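OLD nuclease (Thermus scotoductus, PDB 6P74) degrades linear or supercoiled double-stranded DNA as a 5'-to-3' exonuclease with metal-dependent nuclease activity, nicks circular DNA, and hydrolyses ATP under DNA stimulation. Local coordinates at residues A384-V394 and F515-T523; V429-I437 and Q449-N460. All blocks are in the same frame, centred on the assembly; numbering follows the deposited sequence.

Interaction 1 (A384-V394 and F515-T523); sequences AALQLFNQLEV and FVEAIRQVT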
loop_
_atom_site.group_PDB
_atom_site.type_symbol
_atom_site.label_atom_id
_atom_site.label_comp_id
_atom_site.label_asym_id
_atom_site.label_seq_id
_atom_site.Cartn_x
_atom_site.Cartn_y
_atom_site.Cartn_z
ATOM N N ALA A 384 3.100 -6.723 44.283
ATOM C CA ALA A 384 3.682 -5.642 45.066
ATOM C C ALA A 384 4.221 -4.540 44.163
ATOM O O ALA A 384 3.981 -3.351 44.415
ATOM C CB ALA A 384 4.784 -6.186 45.977
ATOM N N ALA A 385 4.926 -4.917 43.089
ATOM C CA ALA A 385 5.382 -3.933 42.114
ATOM C C ALA A 385 4.226 -3.056 41.619
ATOM O O ALA A 385 4.287 -1.818 41.693
ATOM C CB ALA A 385 6.082 -4.644 40.951
ATOM N N LEU A 386 3.147 -3.679 41.137
ATOM C CA LEU A 386 2.054 -2.907 40.542
ATOM C C LEU A 386 1.364 -2.017 41.566
ATOM O O LEU A 386 0.912 -0.918 41.225
ATOM C CB LEU A 386 1.037 -3.837 39.865
ATOM C CG LEU A 386 1.529 -4.579 38.612
ATOM C CD1 LEU A 386 0.516 -5.619 38.144
ATOM C CD2 LEU A 386 1.822 -3.611 37.470
ATOM N N GLN A 387 1.276 -2.453 42.818
ATOM C CA GLN A 387 0.726 -1.570 43.834
ATOM C C GLN A 387 1.670 -0.390 44.092
ATOM O O GLN A 387 1.216 0.741 44.289
ATOM C CB GLN A 387 0.441 -2.360 45.116
ATOM C CG GLN A 387 0.065 -1.500 46.300
ATOM C CD GLN A 387 -1.248 -0.763 46.072
ATOM O OE1 GLN A 387 -2.130 -1.263 45.373
ATOM N NE2 GLN A 387 -1.377 0.437 46.648
ATOM N N LEU A 388 2.986 -0.613 44.044
ATOM C CA LEU A 388 3.894 0.519 44.239
ATOM C C LEU A 388 3.837 1.476 43.057
ATOM O O LEU A 388 3.837 2.698 43.250
ATOM C CB LEU A 388 5.326 0.043 44.482
ATOM C CG LEU A 388 5.530 -0.448 45.914
ATOM C CD1 LEU A 388 6.807 -1.244 46.063
ATOM C CD2 LEU A 388 5.494 0.743 46.883
ATOM N N PHE A 389 3.783 0.946 41.830
ATOM C CA PHE A 389 3.529 1.808 40.679
ATOM C C PHE A 389 2.347 2.717 40.959
ATOM O O PHE A 389 2.405 3.933 40.740
ATOM C CB PHE A 389 3.241 0.985 39.425
ATOM C CG PHE A 389 4.464 0.580 38.639
ATOM C CD1 PHE A 389 4.983 1.410 37.665
ATOM C CD2 PHE A 389 5.059 -0.660 38.838
ATOM C CE1 PHE A 389 6.083 1.024 36.917
ATOM C CE2 PHE A 389 6.158 -1.059 38.088
ATOM C CZ PHE A 389 6.671 -0.214 37.134
ATOM N N ASN A 390 1.257 2.131 41.454
ATOM C CA ASN A 390 0.045 2.897 41.703
ATOM C C ASN A 390 0.280 3.969 42.774
ATOM O O ASN A 390 -0.253 5.081 42.687
ATOM C CB ASN A 390 -1.076 1.930 42.092
ATOM C CG ASN A 390 -2.429 2.607 42.206
ATOM O OD1 ASN A 390 -3.018 3.005 41.201
ATOM N ND2 ASN A 390 -2.934 2.720 43.427
ATOM N N GLN A 391 1.087 3.658 43.784
ATOM C CA GLN A 391 1.381 4.640 44.817
ATOM C C GLN A 391 2.369 5.697 44.352
ATOM O O GLN A 391 2.397 6.797 44.909
ATOM C CB GLN A 391 1.907 3.941 46.072
ATOM C CG GLN A 391 0.796 3.245 46.842
ATOM C CD GLN A 391 1.286 2.527 48.084
ATOM O OE1 GLN A 391 1.147 1.313 48.194
ATOM N NE2 GLN A 391 1.848 3.277 49.033
ATOM N N LEU A 392 3.185 5.384 43.355
ATOM C CA LEU A 392 4.074 6.371 42.772
ATOM C C LEU A 392 3.372 7.177 41.697
ATOM O O LEU A 392 3.980 8.084 41.123
ATOM C CB LEU A 392 5.329 5.679 42.214
ATOM C CG LEU A 392 6.204 5.068 43.317
ATOM C CD1 LEU A 392 7.228 4.109 42.765
ATOM C CD2 LEU A 392 6.892 6.172 44.127
ATOM N N GLU A 393 2.104 6.865 41.433
ATOM C CA GLU A 393 1.290 7.580 40.457
ATOM C C GLU A 393 1.859 7.414 39.056
ATOM O O GLU A 393 1.926 8.361 38.273
ATOM C CB GLU A 393 1.137 9.058 40.828
ATOM C CG GLU A 393 -0.001 9.326 41.813
ATOM C CD GLU A 393 0.084 10.706 42.468
ATOM O OE1 GLU A 393 1.216 11.231 42.595
ATOM O OE2 GLU A 393 -0.975 11.263 42.859
ATOM N N VAL A 394 2.275 6.189 38.750
ATOM C CA VAL A 394 2.654 5.767 37.407
ATOM C C VAL A 394 1.715 4.650 36.966
ATOM O O VAL A 394 1.423 3.725 37.737
ATOM C CB VAL A 394 4.123 5.288 37.335
ATOM C CG1 VAL A 394 4.442 4.774 35.940
ATOM C CG2 VAL A 394 5.096 6.408 37.756
ATOM N N PHE A 515 13.386 -2.128 46.507
ATOM C CA PHE A 515 12.217 -2.438 45.697
ATOM C C PHE A 515 11.627 -1.176 45.097
ATOM O O PHE A 515 11.341 -1.132 43.901
ATOM C CB PHE A 515 11.163 -3.180 46.523
ATOM C CG PHE A 515 10.176 -3.946 45.690
ATOM C CD1 PHE A 515 10.553 -5.105 45.036
ATOM C CD2 PHE A 515 8.882 -3.523 45.564
ATOM C CE1 PHE A 515 9.650 -5.819 44.253
ATOM C CE2 PHE A 515 7.976 -4.237 44.789
ATOM C CZ PHE A 515 8.369 -5.380 44.117
ATOM N N VAL A 516 11.434 -0.128 45.905
ATOM C CA VAL A 516 10.823 1.048 45.301
ATOM C C VAL A 516 11.847 1.785 44.425
ATOM O O VAL A 516 11.484 2.343 43.385
ATOM C CB VAL A 516 10.123 1.952 46.364
ATOM C CG1 VAL A 516 10.064 1.309 47.723
ATOM C CG2 VAL A 516 10.661 3.359 46.417
ATOM N N GLU A 517 13.139 1.743 44.771
ATOM C CA GLU A 517 14.113 2.356 43.881
ATOM C C GLU A 517 14.190 1.622 42.542
ATOM O O GLU A 517 14.343 2.270 41.496
ATOM C CB GLU A 517 15.480 2.443 44.563
ATOM C CG GLU A 517 15.848 3.888 44.882
ATOM C CD GLU A 517 15.574 4.821 43.700
ATOM O OE1 GLU A 517 14.863 5.839 43.909
ATOM O OE2 GLU A 517 16.082 4.554 42.574
ATOM N N ALA A 518 14.058 0.292 42.537
ATOM C CA ALA A 518 13.963 -0.419 41.262
ATOM C C ALA A 518 12.839 0.148 40.401
ATOM O O ALA A 518 13.015 0.373 39.188
ATOM C CB ALA A 518 13.745 -1.912 41.494
ATOM N N ILE A 519 11.672 0.397 41.014
ATOM C CA ILE A 519 10.522 0.903 40.262
ATOM C C ILE A 519 10.771 2.331 39.785
ATOM O O ILE A 519 10.416 2.694 38.654
ATOM C CB ILE A 519 9.238 0.778 41.102
ATOM C CG1 ILE A 519 8.835 -0.696 41.189
ATOM C CG2 ILE A 519 8.084 1.552 40.450
ATOM C CD1 ILE A 519 8.083 -1.050 42.414
ATOM N N ARG A 520 11.429 3.148 40.615
ATOM C CA ARG A 520 11.788 4.501 40.193
ATOM C C ARG A 520 12.774 4.478 39.024
ATOM O O ARG A 520 12.695 5.316 38.124
ATOM C CB ARG A 520 12.376 5.299 41.368
ATOM C CG ARG A 520 11.391 5.658 42.458
ATOM C CD ARG A 520 12.014 6.617 43.461
ATOM N NE ARG A 520 11.141 6.830 44.603
ATOM C CZ ARG A 520 10.160 7.710 44.619
ATOM N NH1 ARG A 520 9.944 8.476 43.560
ATOM N NH2 ARG A 520 9.393 7.823 45.690
ATOM N N GLN A 521 13.726 3.540 39.023
ATOM C CA GLN A 521 14.680 3.483 37.911
ATOM C C GLN A 521 13.998 3.053 36.612
ATOM O O GLN A 521 14.219 3.657 35.550
ATOM C CB GLN A 521 15.845 2.546 38.244
ATOM C CG GLN A 521 16.884 2.407 37.082
ATOM C CD GLN A 521 18.264 1.924 37.572
ATOM O OE1 GLN A 521 18.838 2.492 38.501
ATOM N NE2 GLN A 521 18.782 0.866 36.957
ATOM N N VAL A 522 13.175 2.001 36.663
ATOM C CA VAL A 522 12.546 1.542 35.423
ATOM C C VAL A 522 11.565 2.579 34.890
ATOM O O VAL A 522 11.272 2.592 33.690
ATOM C CB VAL A 522 11.845 0.180 35.602
ATOM C CG1 VAL A 522 10.468 0.379 36.242
ATOM C CG2 VAL A 522 11.719 -0.578 34.219
ATOM N N THR A 523 11.070 3.467 35.757
ATOM C CA THR A 523 10.159 4.533 35.368
ATOM C C THR A 523 10.886 5.755 34.821
ATOM O O THR A 523 10.272 6.571 34.126
ATOM C CB THR A 523 9.308 4.945 36.583
ATOM O OG1 THR A 523 8.278 3.974 36.797
ATOM C CG2 THR A 523 8.661 6.294 36.355
#
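The carbonyl oxygen of Ile519 is gripped twice by Thr523: the backbone N of Thr523 and its OG1 each lie 3.1 Å from Ile519 O, and they arrive from opposite faces of the carbonyl plane. Turned beside its own backbone N (chi1 -77°), the hydroxyl of Thr523 can fold back onto the helix while CG2 faces the other segment. There it meets Val394 tip to tip, Thr523 CG2 to Val394 CG2 at 3.8 Å. Val394 reaches this place because the chain turns at Glu393, whose positive phi closes a Schellman motif at the end of helix 379-391.

Ile519 lies at the centre of the apolar contact, touching Leu388, Phe389 and Leu392. Its CG2 stands almost exactly over the middle of the Phe389 ring, 3.9 Å from the centroid and 4° off the normal, which meets the definition of a CH-pi contact. The same Ile519 CG2 touches Leu392 CD1 at 3.6 Å, whereas the other branch sends Ile519 CD1 to Leu388 CB, also at 3.6 Å. Farther along, the Phe515 ring turns its edge to the backbone between Ala384 and Ala385. Toward solvent, Leu392 CD2 lies over one face of the Arg520 guanidinium, 3.4 Å from Arg520 NH2; that nitrogen is hydrogen-bonded to Val505 O.

The short axes approach to 10.2 Å at a signed crossing angle of -66°. In the Toprim domain the two helices also pack on the parallel sheet, Phe389 against Ile401 and Val403, and Val522 against Val427. The side chain of Phe515 is about 5 Å from that of Asp381, an inferred metal ligand. With these polar bonds made within a segment or, like Arg520 NH2 to Val505 O and Gln391 NE2 to Leu500 O, to residues beyond both, the helices meet through apolar and CH-pi contacts.

Interaction 2 (V429-I437 and Q449-N460); sequences VHDEDVWPI and QEQENKAEQEKN. With SM (samarium (III) ion), chain O.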
loop_
_atom_site.group_PDB
_atom_site.type_symbol
_atom_site.label_atom_id
_atom_site.label_comp_id
_atom_site.label_asym_id
_atom_site.label_seq_id
_atom_site.Cartn_x
_atom_site.Cartn_y
_atom_site.Cartn_z
ATOM N N VAL A 429 14.580 -6.769 39.981
ATOM C CA VAL A 429 14.524 -6.805 41.445
ATOM C C VAL A 429 14.337 -8.252 41.860
ATOM O O VAL A 429 13.463 -8.941 41.326
ATOM C CB VAL A 429 13.383 -5.963 42.053
ATOM C CG1 VAL A 429 13.779 -5.460 43.434
ATOM C CG2 VAL A 429 12.954 -4.851 41.138
ATOM N N HIS A 430 15.093 -8.692 42.859
ATOM C CA HIS A 430 14.850 -10.003 43.437
ATOM C C HIS A 430 15.295 -10.013 44.901
ATOM O O HIS A 430 16.020 -9.124 45.371
ATOM C CB HIS A 430 15.569 -11.082 42.629
ATOM C CG HIS A 430 17.057 -10.997 42.722
ATOM N ND1 HIS A 430 17.758 -11.515 43.785
ATOM C CD2 HIS A 430 17.978 -10.426 41.903
ATOM C CE1 HIS A 430 19.051 -11.291 43.605
ATOM N NE2 HIS A 430 19.209 -10.635 42.470
ATOM N N ASP A 431 14.877 -11.054 45.612
ATOM C CA ASP A 431 15.279 -11.231 47.005
ATOM C C ASP A 431 16.682 -11.803 47.100
ATOM O O ASP A 431 17.137 -12.542 46.225
ATOM C CB ASP A 431 14.300 -12.163 47.745
ATOM C CG ASP A 431 12.926 -11.515 47.997
ATOM O OD1 ASP A 431 12.839 -10.285 47.859
ATOM O OD2 ASP A 431 11.931 -12.226 48.298
ATOM N N GLU A 432 17.369 -11.476 48.196
ATOM C CA GLU A 432 18.658 -12.104 48.449
ATOM C C GLU A 432 18.482 -13.570 48.843
ATOM O O GLU A 432 19.146 -14.454 48.289
ATOM C CB GLU A 432 19.411 -11.338 49.531
ATOM C CG GLU A 432 20.837 -11.838 49.811
ATOM C CD GLU A 432 21.377 -11.246 51.122
ATOM O OE1 GLU A 432 20.572 -10.636 51.852
ATOM O OE2 GLU A 432 22.581 -11.390 51.442
ATOM N N ASP A 433 17.606 -13.844 49.816
ATOM C CA ASP A 433 17.298 -15.214 50.249
ATOM C C ASP A 433 18.491 -15.909 50.893
ATOM O O ASP A 433 18.689 -17.110 50.724
ATOM C CB ASP A 433 16.758 -16.048 49.097
ATOM C CG ASP A 433 15.319 -15.716 48.796
ATOM O OD1 ASP A 433 14.603 -15.356 49.755
ATOM O OD2 ASP A 433 14.895 -15.816 47.631
ATOM N N VAL A 434 19.267 -15.150 51.654
ATOM C CA VAL A 434 20.362 -15.663 52.461
ATOM C C VAL A 434 20.005 -15.382 53.911
ATOM O O VAL A 434 19.563 -14.279 54.239
ATOM C CB VAL A 434 21.684 -14.987 52.067
ATOM C CG1 VAL A 434 22.826 -15.305 53.070
ATOM C CG2 VAL A 434 22.002 -15.335 50.608
ATOM N N TRP A 435 20.165 -16.379 54.768
ATOM C CA TRP A 435 19.658 -16.269 56.126
ATOM C C TRP A 435 20.736 -16.671 57.115
ATOM O O TRP A 435 21.506 -17.590 56.838
ATOM C CB TRP A 435 18.422 -17.163 56.296
ATOM C CG TRP A 435 17.375 -16.819 55.289
ATOM C CD1 TRP A 435 17.146 -17.431 54.071
ATOM C CD2 TRP A 435 16.436 -15.746 55.380
ATOM N NE1 TRP A 435 16.123 -16.798 53.414
ATOM C CE2 TRP A 435 15.667 -15.763 54.197
ATOM C CE3 TRP A 435 16.176 -14.771 56.352
ATOM C CZ2 TRP A 435 14.635 -14.848 53.964
ATOM C CZ3 TRP A 435 15.167 -13.868 56.121
ATOM C CH2 TRP A 435 14.410 -13.903 54.931
ATOM N N PRO A 436 20.831 -16.009 58.271
ATOM C CA PRO A 436 21.814 -16.445 59.266
ATOM C C PRO A 436 21.507 -17.850 59.761
ATOM O O PRO A 436 20.347 -18.262 59.868
ATOM C CB PRO A 436 21.670 -15.409 60.387
ATOM C CG PRO A 436 20.292 -14.875 60.222
ATOM C CD PRO A 436 20.087 -14.828 58.742
ATOM N N ILE A 437 22.570 -18.591 60.060
ATOM C CA ILE A 437 22.424 -19.971 60.492
ATOM C C ILE A 437 22.069 -19.985 61.974
ATOM O O ILE A 437 22.691 -19.291 62.791
ATOM C CB ILE A 437 23.698 -20.776 60.189
ATOM C CG1 ILE A 437 23.702 -21.248 58.725
ATOM C CG2 ILE A 437 23.776 -21.995 61.069
ATOM C CD1 ILE A 437 24.522 -20.394 57.794
ATOM N N GLN A 449 21.165 -25.133 55.664
ATOM C CA GLN A 449 21.136 -23.677 55.579
ATOM C C GLN A 449 22.400 -23.129 54.914
ATOM O O GLN A 449 22.325 -22.288 54.010
ATOM C CB GLN A 449 20.957 -23.071 56.960
ATOM C CG GLN A 449 19.521 -22.963 57.403
ATOM C CD GLN A 449 19.386 -22.106 58.657
ATOM O OE1 GLN A 449 19.266 -20.877 58.567
ATOM N NE2 GLN A 449 19.435 -22.747 59.835
ATOM N N GLU A 450 23.578 -23.589 55.354
ATOM C CA GLU A 450 24.805 -23.143 54.706
ATOM C C GLU A 450 24.758 -23.411 53.212
ATOM O O GLU A 450 25.059 -22.532 52.398
ATOM C CB GLU A 450 26.005 -23.847 55.305
ATOM C CG GLU A 450 26.772 -23.035 56.262
ATOM C CD GLU A 450 27.708 -23.906 57.032
ATOM O OE1 GLU A 450 28.882 -24.028 56.617
ATOM O OE2 GLU A 450 27.249 -24.503 58.030
ATOM N N GLN A 451 24.387 -24.636 52.834
ATOM C CA GLN A 451 24.401 -24.986 51.424
ATOM C C GLN A 451 23.375 -24.176 50.653
ATOM O O GLN A 451 23.648 -23.727 49.537
ATOM C CB GLN A 451 24.163 -26.476 51.258
ATOM C CG GLN A 451 25.360 -27.314 51.589
ATOM C CD GLN A 451 24.989 -28.763 51.867
ATOM O OE1 GLN A 451 23.798 -29.120 51.913
ATOM N NE2 GLN A 451 26.009 -29.605 52.075
ATOM N N GLU A 452 22.198 -23.951 51.238
ATOM C CA GLU A 452 21.210 -23.111 50.568
ATOM C C GLU A 452 21.702 -21.671 50.410
ATOM O O GLU A 452 21.506 -21.062 49.355
ATOM C CB GLU A 452 19.890 -23.153 51.328
ATOM C CG GLU A 452 19.105 -24.417 51.047
ATOM C CD GLU A 452 18.061 -24.721 52.114
ATOM O OE1 GLU A 452 17.693 -25.917 52.231
ATOM O OE2 GLU A 452 17.632 -23.774 52.830
ATOM N N ASN A 453 22.336 -21.105 51.445
ATOM C CA ASN A 453 22.898 -19.761 51.316
ATOM C C ASN A 453 23.885 -19.685 50.157
ATOM O O ASN A 453 23.822 -18.763 49.340
ATOM C CB ASN A 453 23.552 -19.324 52.627
ATOM C CG ASN A 453 22.528 -18.974 53.679
ATOM O OD1 ASN A 453 21.348 -18.845 53.378
ATOM N ND2 ASN A 453 22.970 -18.809 54.914
ATOM N N LYS A 454 24.793 -20.659 50.049
ATOM C CA LYS A 454 25.749 -20.623 48.944
ATOM C C LYS A 454 25.048 -20.769 47.596
ATOM O O LYS A 454 25.382 -20.065 46.635
ATOM C CB LYS A 454 26.829 -21.703 49.113
ATOM C CG LYS A 454 27.744 -21.505 50.324
ATOM C CD LYS A 454 27.982 -20.028 50.650
ATOM C CE LYS A 454 28.367 -19.805 52.141
ATOM N NZ LYS A 454 27.271 -20.116 53.148
ATOM N N ALA A 455 24.079 -21.678 47.496
ATOM C CA ALA A 455 23.331 -21.812 46.247
ATOM C C ALA A 455 22.675 -20.489 45.856
ATOM O O ALA A 455 22.800 -20.032 44.712
ATOM C CB ALA A 455 22.281 -22.917 46.378
ATOM N N GLU A 456 21.965 -19.862 46.803
ATOM C CA GLU A 456 21.341 -18.573 46.533
ATOM C C GLU A 456 22.371 -17.525 46.127
ATOM O O GLU A 456 22.128 -16.737 45.209
ATOM C CB GLU A 456 20.551 -18.102 47.755
ATOM C CG GLU A 456 19.242 -18.872 47.979
ATOM C CD GLU A 456 18.305 -18.935 46.762
ATOM O OE1 GLU A 456 17.977 -17.879 46.172
ATOM O OE2 GLU A 456 17.887 -20.063 46.400
ATOM N N GLN A 457 23.535 -17.510 46.790
ATOM C CA GLN A 457 24.552 -16.522 46.457
ATOM C C GLN A 457 25.063 -16.714 45.040
ATOM O O GLN A 457 25.304 -15.735 44.331
ATOM C CB GLN A 457 25.681 -16.576 47.478
ATOM C CG GLN A 457 25.257 -15.918 48.813
ATOM C CD GLN A 457 26.264 -16.127 49.917
ATOM O OE1 GLN A 457 26.974 -17.137 49.947
ATOM N NE2 GLN A 457 26.339 -15.161 50.833
ATOM N N GLU A 458 25.162 -17.961 44.601
ATOM C CA GLU A 458 25.548 -18.258 43.231
ATOM C C GLU A 458 24.487 -17.775 42.248
ATOM O O GLU A 458 24.814 -17.127 41.243
ATOM C CB GLU A 458 25.781 -19.759 43.093
ATOM C CG GLU A 458 26.660 -20.159 41.940
ATOM C CD GLU A 458 26.475 -21.623 41.570
ATOM O OE1 GLU A 458 25.789 -21.898 40.553
ATOM O OE2 GLU A 458 26.991 -22.491 42.314
ATOM N N LYS A 459 23.206 -18.070 42.527
ATOM C CA LYS A 459 22.127 -17.573 41.668
ATOM C C LYS A 459 22.105 -16.046 41.616
ATOM O O LYS A 459 21.840 -15.463 40.553
ATOM C CB LYS A 459 20.764 -18.072 42.146
ATOM C CG LYS A 459 20.594 -19.553 42.259
ATOM C CD LYS A 459 19.200 -19.860 42.704
ATOM C CE LYS A 459 19.031 -21.292 43.150
ATOM N NZ LYS A 459 17.789 -21.391 43.988
ATOM N N ASN A 460 22.337 -15.386 42.765
ATOM C CA ASN A 460 22.383 -13.931 42.800
ATOM C C ASN A 460 23.547 -13.404 41.965
ATOM O O ASN A 460 23.422 -12.368 41.309
ATOM C CB ASN A 460 22.513 -13.433 44.249
ATOM C CG ASN A 460 21.314 -13.790 45.088
ATOM O OD1 ASN A 460 20.275 -14.166 44.546
ATOM N ND2 ASN A 460 21.451 -13.675 46.433
HETATM SM SM SM O . 10.427 -14.021 48.007
HETATM O O HOH W 1 22.084 -10.065 42.090
HETATM O O HOH W 2 24.672 -12.576 50.197
HETATM O O HOH W 3 12.058 -14.977 49.785
#
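The DxD signature of Toprim domains, here Asp431 and Asp433, begins at the last residue of strand 426-431, and the chain leaving it is fastened along helix 443-467 by two asparagines. Asn460 ND2 donates to Glu432 O at 3.1 Å, nearly straight (177°), in the carbonyl plane and on a lone pair. One and two turns earlier on the helix come Glu456 and Asn453. The Asn453 amide clasps one residue of the extended chain at both ends: Trp435 N gives to Asn453 OD1 at 3.1 Å from above the amide carbonyl plane, while Asn453 ND2 gives to Trp435 O at 2.7 Å.

Samarium marks the metal site of this fold. Asp431 OD2 binds it at 2.4 Å and Glu480 is the other protein ligand; water 3 on the metal also reaches Asp433 OD1, in line with the inferred role of both aspartates in binding a divalent cation. A second shell stands behind them. His430 is held by ND1, which donates to Asp431 O at 2.7 Å from above the carbonyl plane, and by NE2 through water 1 to Asn460 O. Lys409 bonds to Asp431 O, Asn460 OD1 and Glu456 OE1, which would ease the approach of Glu456 OE1 to Asp433 OD2, 4.0 Å apart with carboxylate planes 78° from each other.

Between the two asparagines Val434 CG2 crosses Gln457 CG at 3.8 Å; beyond Asn453, Ile437 CG1 slides past Gln449 CB at 3.7 Å. Over the Val434 flank, water 2 joins Glu432 OE2 to Gln457 NE2.

From the N terminus, the chain passes the ATPase and dimerization regions before reaching helix 379-391, the first half of interaction 1. It then runs through strand 401-405 and helix 409-422 into strand 426-431, where interaction 2 starts; helix 443-467 turns back and closes that short loop after only 11 intervening residues. Strand 472-475 and the metal ligand Glu480 follow, and helix 513-523 closes the long loop of interaction 1, inside which interaction 2 is nested. The centres lie 25 Å apart, yet the contacts meet at strand 426-431: Phe515 CD1 packs on Val429 CG1 at 3.6 Å, tying the helix pair to the strand that carries Asp431.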